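Local coordinates for protein hemolysin BL lytic component L1 (Bacillus cereus, PDB 7NMQ) that probably acts as one lytic component of the Hbl enterotoxin, an alpha-helical pore-forming toxin that damages host cell membranes, at residues G9-L14 with G201-A206; N83-D88 with D353-S358; V99-K104 with A108-G113. One frame throughout, in Å; residues are numbered along the deposited sequence.

Contact 1: residues G9-L14 with G201-A206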
ATOM      1  N   GLY A   9       3.133 -16.843   7.689  1.00 22.13           N
ATOM      2  CA  GLY A   9       2.558 -15.509   7.924  1.00 20.99           C
ATOM      3  C   GLY A   9       2.187 -14.788   6.641  1.00 18.34           C
ATOM      4  O   GLY A   9       2.040 -13.546   6.713  1.00 19.10           O
ATOM      5  N   LEU A  10       2.015 -15.480   5.506  1.00 15.54           N
ATOM      6  CA  LEU A  10       1.686 -14.729   4.267  1.00 14.93           C
ATOM      7  C   LEU A  10       0.362 -13.980   4.397  1.00 16.98           C
ATOM      8  O   LEU A  10       0.272 -12.873   3.789  1.00 16.57           O
ATOM      9  CB  LEU A  10       1.703 -15.618   3.041  1.00 15.30           C
ATOM     10  CG  LEU A  10       3.086 -16.067   2.613  1.00 15.21           C
ATOM     11  CD1 LEU A  10       2.950 -17.111   1.508  1.00 16.67           C
ATOM     12  CD2 LEU A  10       3.937 -14.900   2.145  1.00 16.50           C
ATOM     13  N   LYS A  11      -0.611 -14.472   5.119  1.00 17.86           N
ATOM     14  CA  LYS A  11      -1.943 -13.834   5.168  1.00 18.58           C
ATOM     15  C   LYS A  11      -1.814 -12.414   5.737  1.00 18.31           C
ATOM     16  O   LYS A  11      -2.312 -11.468   5.121  1.00 18.25           O
ATOM     17  CB  LYS A  11      -2.894 -14.695   5.982  1.00 22.10           C
ATOM     18  CG  LYS A  11      -4.346 -14.604   5.585  1.00 27.53           C
ATOM     19  CD  LYS A  11      -5.202 -15.695   6.207  1.00 29.82           C
ATOM     20  CE  LYS A  11      -6.659 -15.544   5.815  1.00 33.90           C
ATOM     21  NZ  LYS A  11      -7.538 -16.380   6.660  1.00 45.54           N
ATOM     22  N   LYS A  12      -1.128 -12.282   6.856  1.00 18.51           N
ATOM     23  CA  LYS A  12      -0.985 -10.998   7.565  1.00 19.10           C
ATOM     24  C   LYS A  12      -0.180 -10.032   6.673  1.00 17.65           C
ATOM     25  O   LYS A  12      -0.552  -8.871   6.560  1.00 17.77           O
ATOM     26  CB  LYS A  12      -0.408 -11.250   8.959  1.00 22.82           C
ATOM     27  CG  LYS A  12      -1.393 -11.924   9.910  1.00 27.37           C
ATOM     28  CD  LYS A  12      -1.105 -11.761  11.405  1.00 30.66           C
ATOM     29  CE  LYS A  12      -1.329 -10.350  11.915  1.00 39.02           C
ATOM     30  NZ  LYS A  12      -0.900 -10.181  13.324  1.00 47.27           N
ATOM     31  N   ALA A  13       0.893 -10.499   6.056  1.00 17.15           N
ATOM     32  CA  ALA A  13       1.763  -9.661   5.208  1.00 17.39           C
ATOM     33  C   ALA A  13       0.952  -9.202   4.000  1.00 16.17           C
ATOM     34  O   ALA A  13       1.134  -8.046   3.564  1.00 16.05           O
ATOM     35  CB  ALA A  13       2.978 -10.446   4.798  1.00 19.55           C
ATOM     36  N   LEU A  14       0.087 -10.049   3.446  1.00 15.58           N
ATOM     37  CA  LEU A  14      -0.743  -9.663   2.285  1.00 14.91           C
ATOM     38  C   LEU A  14      -1.709  -8.576   2.706  1.00 15.34           C
ATOM     39  O   LEU A  14      -1.932  -7.689   1.867  1.00 15.48           O
ATOM     40  CB  LEU A  14      -1.540 -10.829   1.710  1.00 16.39           C
ATOM     41  CG  LEU A  14      -0.787 -11.701   0.735  1.00 18.25           C
ATOM     42  CD1 LEU A  14      -1.664 -12.884   0.404  1.00 18.36           C
ATOM     43  CD2 LEU A  14      -0.424 -10.923  -0.521  1.00 17.73           C
ATOM     44  N   GLY A 201      -9.433  -7.396  11.192  1.00 17.10           N
ATOM     45  CA  GLY A 201     -10.504  -8.350  10.881  1.00 16.56           C
ATOM     46  C   GLY A 201      -9.993  -9.533  10.080  1.00 17.73           C
ATOM     47  O   GLY A 201     -10.777 -10.451   9.825  1.00 20.83           O
ATOM     48  N   GLY A 202      -8.714  -9.517   9.704  1.00 17.51           N
ATOM     49  CA  GLY A 202      -8.117 -10.573   8.878  1.00 16.83           C
ATOM     50  C   GLY A 202      -8.127 -10.203   7.403  1.00 16.35           C
ATOM     51  O   GLY A 202      -8.852  -9.267   7.013  1.00 16.82           O
ATOM     52  N   LEU A 203      -7.400 -10.957   6.592  1.00 17.24           N
ATOM     53  CA  LEU A 203      -7.176 -10.630   5.171  1.00 16.89           C
ATOM     54  C   LEU A 203      -8.541 -10.555   4.451  1.00 16.65           C
ATOM     55  O   LEU A 203      -8.730  -9.667   3.587  1.00 16.42           O
ATOM     56  CB  LEU A 203      -6.206 -11.652   4.580  1.00 18.84           C
ATOM     57  CG  LEU A 203      -6.017 -11.579   3.072  1.00 20.70           C
ATOM     58  CD1 LEU A 203      -5.460 -10.238   2.631  1.00 20.75           C
ATOM     59  CD2 LEU A 203      -5.100 -12.706   2.620  1.00 22.36           C
ATOM     60  N   GLY A 204      -9.451 -11.491   4.726  1.00 18.16           N
ATOM     61  CA  GLY A 204     -10.768 -11.486   4.061  1.00 18.18           C
ATOM     62  C   GLY A 204     -11.476 -10.144   4.246  1.00 17.60           C
ATOM     63  O   GLY A 204     -11.967  -9.516   3.245  1.00 18.23           O
ATOM     64  N   ALA A 205     -11.578  -9.706   5.491  1.00 17.42           N
ATOM     65  CA  ALA A 205     -12.233  -8.421   5.840  1.00 16.91           C
ATOM     66  C   ALA A 205     -11.469  -7.278   5.178  1.00 15.98           C
ATOM     67  O   ALA A 205     -12.117  -6.402   4.606  1.00 17.92           O
ATOM     68  CB  ALA A 205     -12.317  -8.225   7.329  1.00 18.75           C
ATOM     69  N   ALA A 206     -10.139  -7.299   5.258  1.00 15.54           N
ATOM     70  CA  ALA A 206      -9.276  -6.255   4.703  1.00 15.96           C
ATOM     71  C   ALA A 206      -9.629  -6.068   3.221  1.00 14.91           C
ATOM     72  O   ALA A 206      -9.767  -4.896   2.803  1.00 15.36           O
ATOM     73  CB  ALA A 206      -7.821  -6.544   4.911  1.00 16.77           C
TER
HETATM   74  O   HOH W   1      -9.296 -13.810   6.566  1.00 33.03           O
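L203 packs its branched end against K11 and L14, at the start of two helices. CG of L203 stands anti to its backbone N (chi1 172°), and the two methyls divide the work. CD2 of L203 lies 3.6 Å from CG of K11. CD1 of L203 rests 4.1 Å from CB of L14. The CB of L203 also meets CG of K11 at 3.6 Å, so the first part of the lysine chain is held against the leucine.

The K11 side chain is extended from CG to NZ and runs obliquely across L203. This carries NZ past the leucine. NZ forms a salt bridge with D349 of helix 330-357, and a water links it to the first turn of helix 203-216. That water accepts a weak bond from K11 NZ at 3.1 Å and a second bond from the backbone N of G204 at 3.0 Å.

The contact joins helix 10-33 of the helical bundle to helix 203-216, which belongs to the region predicted to enter the membrane. The protein is grouped with the ClyA-like toxins, whose hydrophobic head lies at one end of a long bundle. G202 sits at the N-cap position of helix 203-216 and has positive phi (95°), a backbone shape suited to glycine.

L14 points at L203 and offers CB and CD1. CD1 of L14 lies 4.1 Å from CD2 of L203. I84 and I357 also pack on L14.

Contact 2: residues N83-D88 with D353-S358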
ATOM      1  N   ASN A  83       2.407 -14.558  -7.469  1.00 13.02           N
ATOM      2  CA  ASN A  83       3.287 -15.721  -7.165  1.00 12.05           C
ATOM      3  C   ASN A  83       2.697 -16.558  -6.027  1.00 12.18           C
ATOM      4  O   ASN A  83       2.852 -17.769  -6.055  1.00 12.77           O
ATOM      5  CB  ASN A  83       4.701 -15.261  -6.844  1.00 12.96           C
ATOM      6  CG  ASN A  83       5.418 -14.730  -8.055  1.00 14.19           C
ATOM      7  OD1 ASN A  83       4.985 -14.931  -9.202  1.00 15.95           O
ATOM      8  ND2 ASN A  83       6.530 -14.039  -7.787  1.00 15.65           N
ATOM      9  N   ILE A  84       1.996 -15.951  -5.094  1.00 11.97           N
ATOM     10  CA  ILE A  84       1.313 -16.689  -4.000  1.00 11.65           C
ATOM     11  C   ILE A  84       0.187 -17.502  -4.621  1.00 12.49           C
ATOM     12  O   ILE A  84       0.015 -18.690  -4.312  1.00 13.24           O
ATOM     13  CB  ILE A  84       0.864 -15.713  -2.900  1.00 12.70           C
ATOM     14  CG1 ILE A  84       2.114 -15.114  -2.254  1.00 13.45           C
ATOM     15  CG2 ILE A  84      -0.032 -16.426  -1.916  1.00 13.51           C
ATOM     16  CD1 ILE A  84       1.847 -13.984  -1.299  1.00 15.46           C
ATOM     17  N   VAL A  85      -0.634 -16.862  -5.457  1.00 12.68           N
ATOM     18  CA  VAL A  85      -1.712 -17.583  -6.163  1.00 12.49           C
ATOM     19  C   VAL A  85      -1.098 -18.758  -6.927  1.00 12.39           C
ATOM     20  O   VAL A  85      -1.660 -19.882  -6.875  1.00 13.04           O
ATOM     21  CB  VAL A  85      -2.496 -16.678  -7.123  1.00 12.85           C
ATOM     22  CG1 VAL A  85      -3.519 -17.502  -7.903  1.00 14.61           C
ATOM     23  CG2 VAL A  85      -3.166 -15.507  -6.413  1.00 13.49           C
ATOM     24  N   ASN A  86      -0.030 -18.537  -7.672  1.00 12.33           N
ATOM     25  CA  ASN A  86       0.551 -19.600  -8.524  1.00 11.92           C
ATOM     26  C   ASN A  86       1.124 -20.712  -7.641  1.00 11.83           C
ATOM     27  O   ASN A  86       1.098 -21.870  -8.092  1.00 12.65           O
ATOM     28  CB  ASN A  86       1.568 -19.012  -9.468  1.00 13.66           C
ATOM     29  CG  ASN A  86       0.881 -18.260 -10.592  1.00 16.81           C
ATOM     30  OD1 ASN A  86      -0.210 -18.624 -11.005  1.00 21.94           O
ATOM     31  ND2 ASN A  86       1.593 -17.383 -11.228  1.00 21.24           N
ATOM     32  N   TYR A  87       1.623 -20.405  -6.470  1.00 12.14           N
ATOM     33  CA  TYR A  87       2.146 -21.475  -5.573  1.00 12.04           C
ATOM     34  C   TYR A  87       0.957 -22.312  -5.112  1.00 12.43           C
ATOM     35  O   TYR A  87       1.014 -23.542  -5.134  1.00 12.03           O
ATOM     36  CB  TYR A  87       2.937 -20.921  -4.395  1.00 12.27           C
ATOM     37  CG  TYR A  87       3.504 -22.087  -3.618  1.00 12.03           C
ATOM     38  CD1 TYR A  87       4.705 -22.665  -3.979  1.00 12.71           C
ATOM     39  CD2 TYR A  87       2.771 -22.672  -2.596  1.00 12.01           C
ATOM     40  CE1 TYR A  87       5.167 -23.786  -3.310  1.00 13.74           C
ATOM     41  CE2 TYR A  87       3.252 -23.777  -1.901  1.00 12.44           C
ATOM     42  CZ  TYR A  87       4.451 -24.345  -2.277  1.00 12.85           C
ATOM     43  OH  TYR A  87       4.957 -25.473  -1.669  1.00 13.97           O
ATOM     44  N   ASP A  88      -0.159 -21.702  -4.764  1.00 12.60           N
ATOM     45  CA  ASP A  88      -1.344 -22.497  -4.407  1.00 12.73           C
ATOM     46  C   ASP A  88      -1.720 -23.398  -5.577  1.00 12.42           C
ATOM     47  O   ASP A  88      -2.014 -24.590  -5.368  1.00 12.69           O
ATOM     48  CB  ASP A  88      -2.557 -21.638  -4.056  1.00 13.56           C
ATOM     49  CG  ASP A  88      -3.784 -22.507  -3.793  1.00 14.69           C
ATOM     50  OD1 ASP A  88      -3.700 -23.385  -2.916  1.00 16.24           O
ATOM     51  OD2 ASP A  88      -4.872 -22.218  -4.414  1.00 17.54           O
ATOM     52  N   ASP A 353      -7.916 -14.195  -1.883  1.00 18.58           N
ATOM     53  CA  ASP A 353      -7.448 -12.890  -1.351  1.00 20.15           C
ATOM     54  C   ASP A 353      -6.135 -12.475  -2.033  1.00 16.85           C
ATOM     55  O   ASP A 353      -5.935 -11.276  -2.337  1.00 15.87           O
ATOM     56  CB  ASP A 353      -7.414 -12.972   0.167  1.00 24.70           C
ATOM     57  CG  ASP A 353      -8.832 -12.932   0.741  1.00 28.13           C
ATOM     58  OD1 ASP A 353      -9.753 -12.342   0.073  1.00 34.52           O
ATOM     59  OD2 ASP A 353      -9.037 -13.500   1.804  1.00 29.68           O
ATOM     60  N   ALA A 354      -5.208 -13.415  -2.235  1.00 15.37           N
ATOM     61  CA  ALA A 354      -3.978 -13.137  -2.998  1.00 14.81           C
ATOM     62  C   ALA A 354      -4.357 -12.697  -4.410  1.00 13.49           C
ATOM     63  O   ALA A 354      -3.723 -11.781  -4.956  1.00 14.09           O
ATOM     64  CB  ALA A 354      -3.061 -14.333  -3.013  1.00 15.16           C
ATOM     65  N   GLU A 355      -5.351 -13.348  -5.002  1.00 13.94           N
ATOM     66  CA  GLU A 355      -5.789 -13.040  -6.370  1.00 15.60           C
ATOM     67  C   GLU A 355      -6.252 -11.567  -6.374  1.00 15.64           C
ATOM     68  O   GLU A 355      -5.898 -10.798  -7.300  1.00 15.42           O
ATOM     69  CB  GLU A 355      -6.921 -13.987  -6.735  1.00 17.94           C
ATOM     70  CG  GLU A 355      -7.547 -13.665  -8.047  1.00 21.23           C
ATOM     71  CD  GLU A 355      -6.790 -14.106  -9.273  1.00 27.97           C
ATOM     72  OE1 GLU A 355      -6.063 -15.102  -9.178  1.00 33.28           O
ATOM     73  OE2 GLU A 355      -7.001 -13.479 -10.350  1.00 33.67           O
ATOM     74  N   PHE A 356      -7.015 -11.155  -5.364  1.00 14.82           N
ATOM     75  CA  PHE A 356      -7.511  -9.759  -5.254  1.00 15.40           C
ATOM     76  C   PHE A 356      -6.344  -8.783  -5.245  1.00 15.40           C
ATOM     77  O   PHE A 356      -6.369  -7.781  -6.014  1.00 16.95           O
ATOM     78  CB  PHE A 356      -8.403  -9.562  -4.040  1.00 16.79           C
ATOM     79  CG  PHE A 356      -8.880  -8.138  -3.927  1.00 18.22           C
ATOM     80  CD1 PHE A 356      -8.076  -7.159  -3.363  1.00 18.80           C
ATOM     81  CD2 PHE A 356     -10.108  -7.756  -4.449  1.00 19.51           C
ATOM     82  CE1 PHE A 356      -8.529  -5.845  -3.233  1.00 19.73           C
ATOM     83  CE2 PHE A 356     -10.553  -6.448  -4.335  1.00 19.75           C
ATOM     84  CZ  PHE A 356      -9.759  -5.486  -3.728  1.00 20.54           C
ATOM     85  N   ILE A 357      -5.337  -9.063  -4.423  1.00 14.01           N
ATOM     86  CA  ILE A 357      -4.204  -8.108  -4.266  1.00 15.53           C
ATOM     87  C   ILE A 357      -3.389  -8.044  -5.558  1.00 14.70           C
ATOM     88  O   ILE A 357      -2.705  -7.013  -5.806  1.00 16.07           O
ATOM     89  CB  ILE A 357      -3.345  -8.463  -3.036  1.00 15.93           C
ATOM     90  CG1 ILE A 357      -4.206  -8.287  -1.791  1.00 19.40           C
ATOM     91  CG2 ILE A 357      -2.060  -7.640  -2.974  1.00 15.71           C
ATOM     92  CD1 ILE A 357      -3.594  -8.734  -0.524  1.00 22.49           C
ATOM     93  N   SER A 358      -3.385  -9.105  -6.352  1.00 14.56           N
ATOM     94  CA  SER A 358      -2.607  -9.190  -7.603  1.00 15.40           C
ATOM     95  C   SER A 358      -3.213  -8.341  -8.724  1.00 16.23           C
ATOM     96  O   SER A 358      -2.599  -8.289  -9.802  1.00 17.08           O
ATOM     97  CB  SER A 358      -2.484 -10.605  -8.085  1.00 16.46           C
ATOM     98  OG  SER A 358      -3.681 -11.114  -8.637  1.00 16.90           O
TER
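V85 and I84 meet A354 in apolar contact between two buried helix faces. CG2 of V85 lies 3.6 Å from CB of A354. CG2 of I84 touches CB of A354 at 3.8 Å. The small alanine is thus held by two branched side chains from successive positions of helix 45-103. It brings the backbones near, with V85 CA and A354 CA 5.9 Å apart.

V85 also borders polar atoms. CG2 of V85 sits 3.4 Å from the backbone N of E355. CG1 of V85 lies 3.7 Å from OE1 of E355. The glutamate chain leaves its backbone with CG anti to N, then bends at chi2 (78°), which turns OE1 toward the CG1 methyl of V85.

OE1 of E355 forms a salt bridge with R82, and OE2 forms one with K359. These two cations probably favour the ionised carboxylate. S358 OG gives a 2.6 Å bond to O of E355, one turn back.

The axes of the two short helical segments approach to 8.6 Å and run at 148° to each other. L14 of helix 10-33 also packs on A354. This is antiparallel helix packing within the long helical bundle of a ClyA-like toxin.

Contact 3: residues V99-K104 with A108-G113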
ATOM      1  N   VAL A  99       0.433 -37.370  -2.175  1.00 12.51           N
ATOM      2  CA  VAL A  99      -0.283 -38.373  -1.343  1.00 12.38           C
ATOM      3  C   VAL A  99      -0.039 -39.788  -1.916  1.00 13.24           C
ATOM      4  O   VAL A  99       0.176 -40.719  -1.115  1.00 13.36           O
ATOM      5  CB  VAL A  99      -1.776 -38.005  -1.209  1.00 13.54           C
ATOM      6  CG1 VAL A  99      -2.569 -39.140  -0.565  1.00 16.54           C
ATOM      7  CG2 VAL A  99      -1.928 -36.732  -0.396  1.00 14.37           C
ATOM      8  N   GLU A 100      -0.101 -39.948  -3.236  1.00 12.98           N
ATOM      9  CA  GLU A 100       0.091 -41.237  -3.955  1.00 14.02           C
ATOM     10  C   GLU A 100       1.493 -41.773  -3.628  1.00 13.69           C
ATOM     11  O   GLU A 100       1.643 -42.953  -3.338  1.00 14.10           O
ATOM     12  CB  GLU A 100      -0.096 -41.030  -5.462  1.00 16.01           C
ATOM     13  CG  GLU A 100       0.205 -42.252  -6.312  1.00 19.18           C
ATOM     14  CD  GLU A 100       0.230 -41.941  -7.812  1.00 22.45           C
ATOM     15  OE1 GLU A 100       0.076 -40.718  -8.205  1.00 26.46           O
ATOM     16  OE2 GLU A 100       0.490 -42.883  -8.607  1.00 25.83           O
ATOM     17  N   THR A 101       2.506 -40.925  -3.704  1.00 13.35           N
ATOM     18  CA  THR A 101       3.878 -41.387  -3.465  1.00 13.36           C
ATOM     19  C   THR A 101       4.013 -41.864  -2.023  1.00 13.45           C
ATOM     20  O   THR A 101       4.782 -42.801  -1.792  1.00 15.39           O
ATOM     21  CB  THR A 101       4.939 -40.338  -3.793  1.00 13.29           C
ATOM     22  OG1 THR A 101       4.759 -39.208  -2.937  1.00 15.68           O
ATOM     23  CG2 THR A 101       4.921 -39.956  -5.257  1.00 16.00           C
ATOM     24  N   VAL A 102       3.309 -41.275  -1.077  1.00 12.54           N
ATOM     25  CA  VAL A 102       3.338 -41.797   0.311  1.00 12.90           C
ATOM     26  C   VAL A 102       2.662 -43.169   0.333  1.00 13.68           C
ATOM     27  O   VAL A 102       3.227 -44.132   0.928  1.00 14.45           O
ATOM     28  CB  VAL A 102       2.690 -40.824   1.300  1.00 13.42           C
ATOM     29  CG1 VAL A 102       2.526 -41.495   2.659  1.00 13.67           C
ATOM     30  CG2 VAL A 102       3.527 -39.555   1.360  1.00 14.13           C
ATOM     31  N   GLN A 103       1.493 -43.298  -0.295  0.50 14.72           N
ATOM     32  CA  GLN A 103       0.730 -44.578  -0.267  0.50 15.47           C
ATOM     33  C   GLN A 103       1.493 -45.715  -0.971  0.50 15.01           C
ATOM     34  O   GLN A 103       1.323 -46.878  -0.576  0.50 16.31           O
ATOM     35  CB  GLN A 103      -0.638 -44.329  -0.891  0.50 16.89           C
ATOM     36  CG  GLN A 103      -1.580 -43.615   0.062  0.50 19.98           C
ATOM     37  CD  GLN A 103      -1.587 -44.336   1.389  0.50 23.55           C
ATOM     38  OE1 GLN A 103      -2.126 -45.444   1.509  0.50 26.87           O
ATOM     39  NE2 GLN A 103      -0.934 -43.735   2.375  0.50 22.55           N
ATOM     40  N   LYS A 104       2.314 -45.385  -1.962  1.00 13.29           N
ATOM     41  CA  LYS A 104       3.106 -46.354  -2.732  1.00 14.29           C
ATOM     42  C   LYS A 104       4.496 -46.541  -2.087  1.00 13.68           C
ATOM     43  O   LYS A 104       5.309 -47.418  -2.681  1.00 18.34           O
ATOM     44  CB  LYS A 104       3.114 -45.940  -4.213  1.00 16.35           C
ATOM     45  CG  LYS A 104       1.764 -46.075  -4.905  1.00 16.81           C
ATOM     46  CD  LYS A 104       1.767 -45.751  -6.397  1.00 18.91           C
ATOM     47  CE  LYS A 104       0.411 -46.026  -7.014  1.00 20.41           C
ATOM     48  NZ  LYS A 104       0.349 -45.636  -8.451  1.00 21.81           N
ATOM     49  N   ALA A 108      11.495 -41.602  -3.654  1.00 15.34           N
ATOM     50  CA  ALA A 108      12.102 -40.790  -4.735  1.00 14.88           C
ATOM     51  C   ALA A 108      11.039 -39.849  -5.298  1.00 13.96           C
ATOM     52  O   ALA A 108      11.329 -38.695  -5.569  1.00 13.65           O
ATOM     53  CB  ALA A 108      12.678 -41.627  -5.856  1.00 16.67           C
ATOM     54  N   GLY A 109       9.851 -40.389  -5.534  1.00 13.88           N
ATOM     55  CA  GLY A 109       8.721 -39.622  -6.072  1.00 13.20           C
ATOM     56  C   GLY A 109       8.316 -38.470  -5.171  1.00 12.88           C
ATOM     57  O   GLY A 109       8.037 -37.358  -5.642  1.00 14.60           O
ATOM     58  N   LEU A 110       8.223 -38.736  -3.883  1.00 12.45           N
ATOM     59  CA  LEU A 110       7.841 -37.696  -2.919  1.00 11.88           C
ATOM     60  C   LEU A 110       8.945 -36.638  -2.897  1.00 12.39           C
ATOM     61  O   LEU A 110       8.653 -35.438  -2.928  1.00 13.48           O
ATOM     62  CB  LEU A 110       7.625 -38.317  -1.541  1.00 12.27           C
ATOM     63  CG  LEU A 110       7.242 -37.280  -0.475  1.00 12.49           C
ATOM     64  CD1 LEU A 110       5.926 -36.584  -0.771  1.00 13.54           C
ATOM     65  CD2 LEU A 110       7.204 -37.902   0.884  1.00 13.72           C
ATOM     66  N   LYS A 111      10.188 -37.055  -2.782  1.00 12.56           N
ATOM     67  CA  LYS A 111      11.314 -36.097  -2.734  1.00 12.91           C
ATOM     68  C   LYS A 111      11.328 -35.230  -3.994  1.00 13.04           C
ATOM     69  O   LYS A 111      11.587 -34.029  -3.867  1.00 13.49           O
ATOM     70  CB  LYS A 111      12.660 -36.794  -2.614  1.00 13.18           C
ATOM     71  CG  LYS A 111      12.907 -37.397  -1.251  1.00 15.09           C
ATOM     72  CD  LYS A 111      14.262 -38.056  -1.178  1.00 17.67           C
ATOM     73  CE  LYS A 111      15.342 -36.998  -1.129  1.00 20.60           C
ATOM     74  NZ  LYS A 111      16.670 -37.590  -0.849  1.00 25.28           N
ATOM     75  N   GLU A 112      11.063 -35.791  -5.163  1.00 13.61           N
ATOM     76  CA  GLU A 112      11.100 -34.990  -6.406  1.00 14.67           C
ATOM     77  C   GLU A 112      10.001 -33.923  -6.336  1.00 14.57           C
ATOM     78  O   GLU A 112      10.256 -32.775  -6.738  1.00 14.94           O
ATOM     79  CB  GLU A 112      10.924 -35.882  -7.620  1.00 16.80           C
ATOM     80  CG  GLU A 112      11.354 -35.191  -8.894  1.00 20.17           C
ATOM     81  CD  GLU A 112      12.860 -35.053  -9.063  1.00 25.52           C
ATOM     82  OE1 GLU A 112      13.644 -35.708  -8.319  1.00 30.81           O
ATOM     83  OE2 GLU A 112      13.246 -34.354  -9.983  1.00 33.12           O
ATOM     84  N   GLY A 113       8.806 -34.285  -5.880  1.00 13.22           N
ATOM     85  CA  GLY A 113       7.673 -33.348  -5.749  1.00 12.89           C
ATOM     86  C   GLY A 113       8.014 -32.239  -4.786  1.00 12.36           C
ATOM     87  O   GLY A 113       7.831 -31.037  -5.089  1.00 13.02           O
TER
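This is a close antiparallel helix-helix contact, where T101 meets G109 and L110 beside the turn of a helical hairpin. Helix 45-103 ends here and helix 107-154 begins after a short connection. The centre of the contact lies about 40 Å from the centre of the chain, near one end of the bundle. The axes of the two short helical segments approach to 8.5 Å at an angle of 156°. K104, just past the helix end, reaches back to E100 in a salt bridge, with K104 NZ 2.8 Å from E100 OE2.

T101 carries most of the contact from its side. Its chi1 of 63° places OG1 between the backbone N and the carbonyl carbon. T101 OG1 thus lies 3.3 Å from CB of L110. The methyl takes the other branch, and T101 CG2 lies 3.7 Å from C of G109. It rests directly on the backbone of G109, which has no side chain. The bare glycine backbone lets T101 lie flush against the facing helix.

V102 and L110 lie side by side and point the same way. V102 CG2 and L110 CD2 stand 4.1 Å apart. F333 and I336 of helix 330-357 also pack on L110.

T101 OG1 bonds to the backbone O of L98, within its own helix. The threonine hydroxyl is therefore satisfied locally, and the two helices meet through van der Waals packing.

Contacts 1 and 2 are neighbours, with centres 12 Å apart. They touch directly, for example where L203 meets D353. Their segments alternate along the chain. Together they bring helices 10-33, 45-103, 203-216 and 330-357 into one part of the molecule. Contact 3 shares helix 45-103 with contact 2. Its centre is 26 Å from that of contact 2 and 32 Å from that of contact 1. In sequence it falls between the two segments of each of them. It joins helices consecutive in the chain, while contacts 1 and 2 bring together segments 187 and 265 residues apart. The fold thus combines a local hairpin with long-range packing that includes the predicted membrane region.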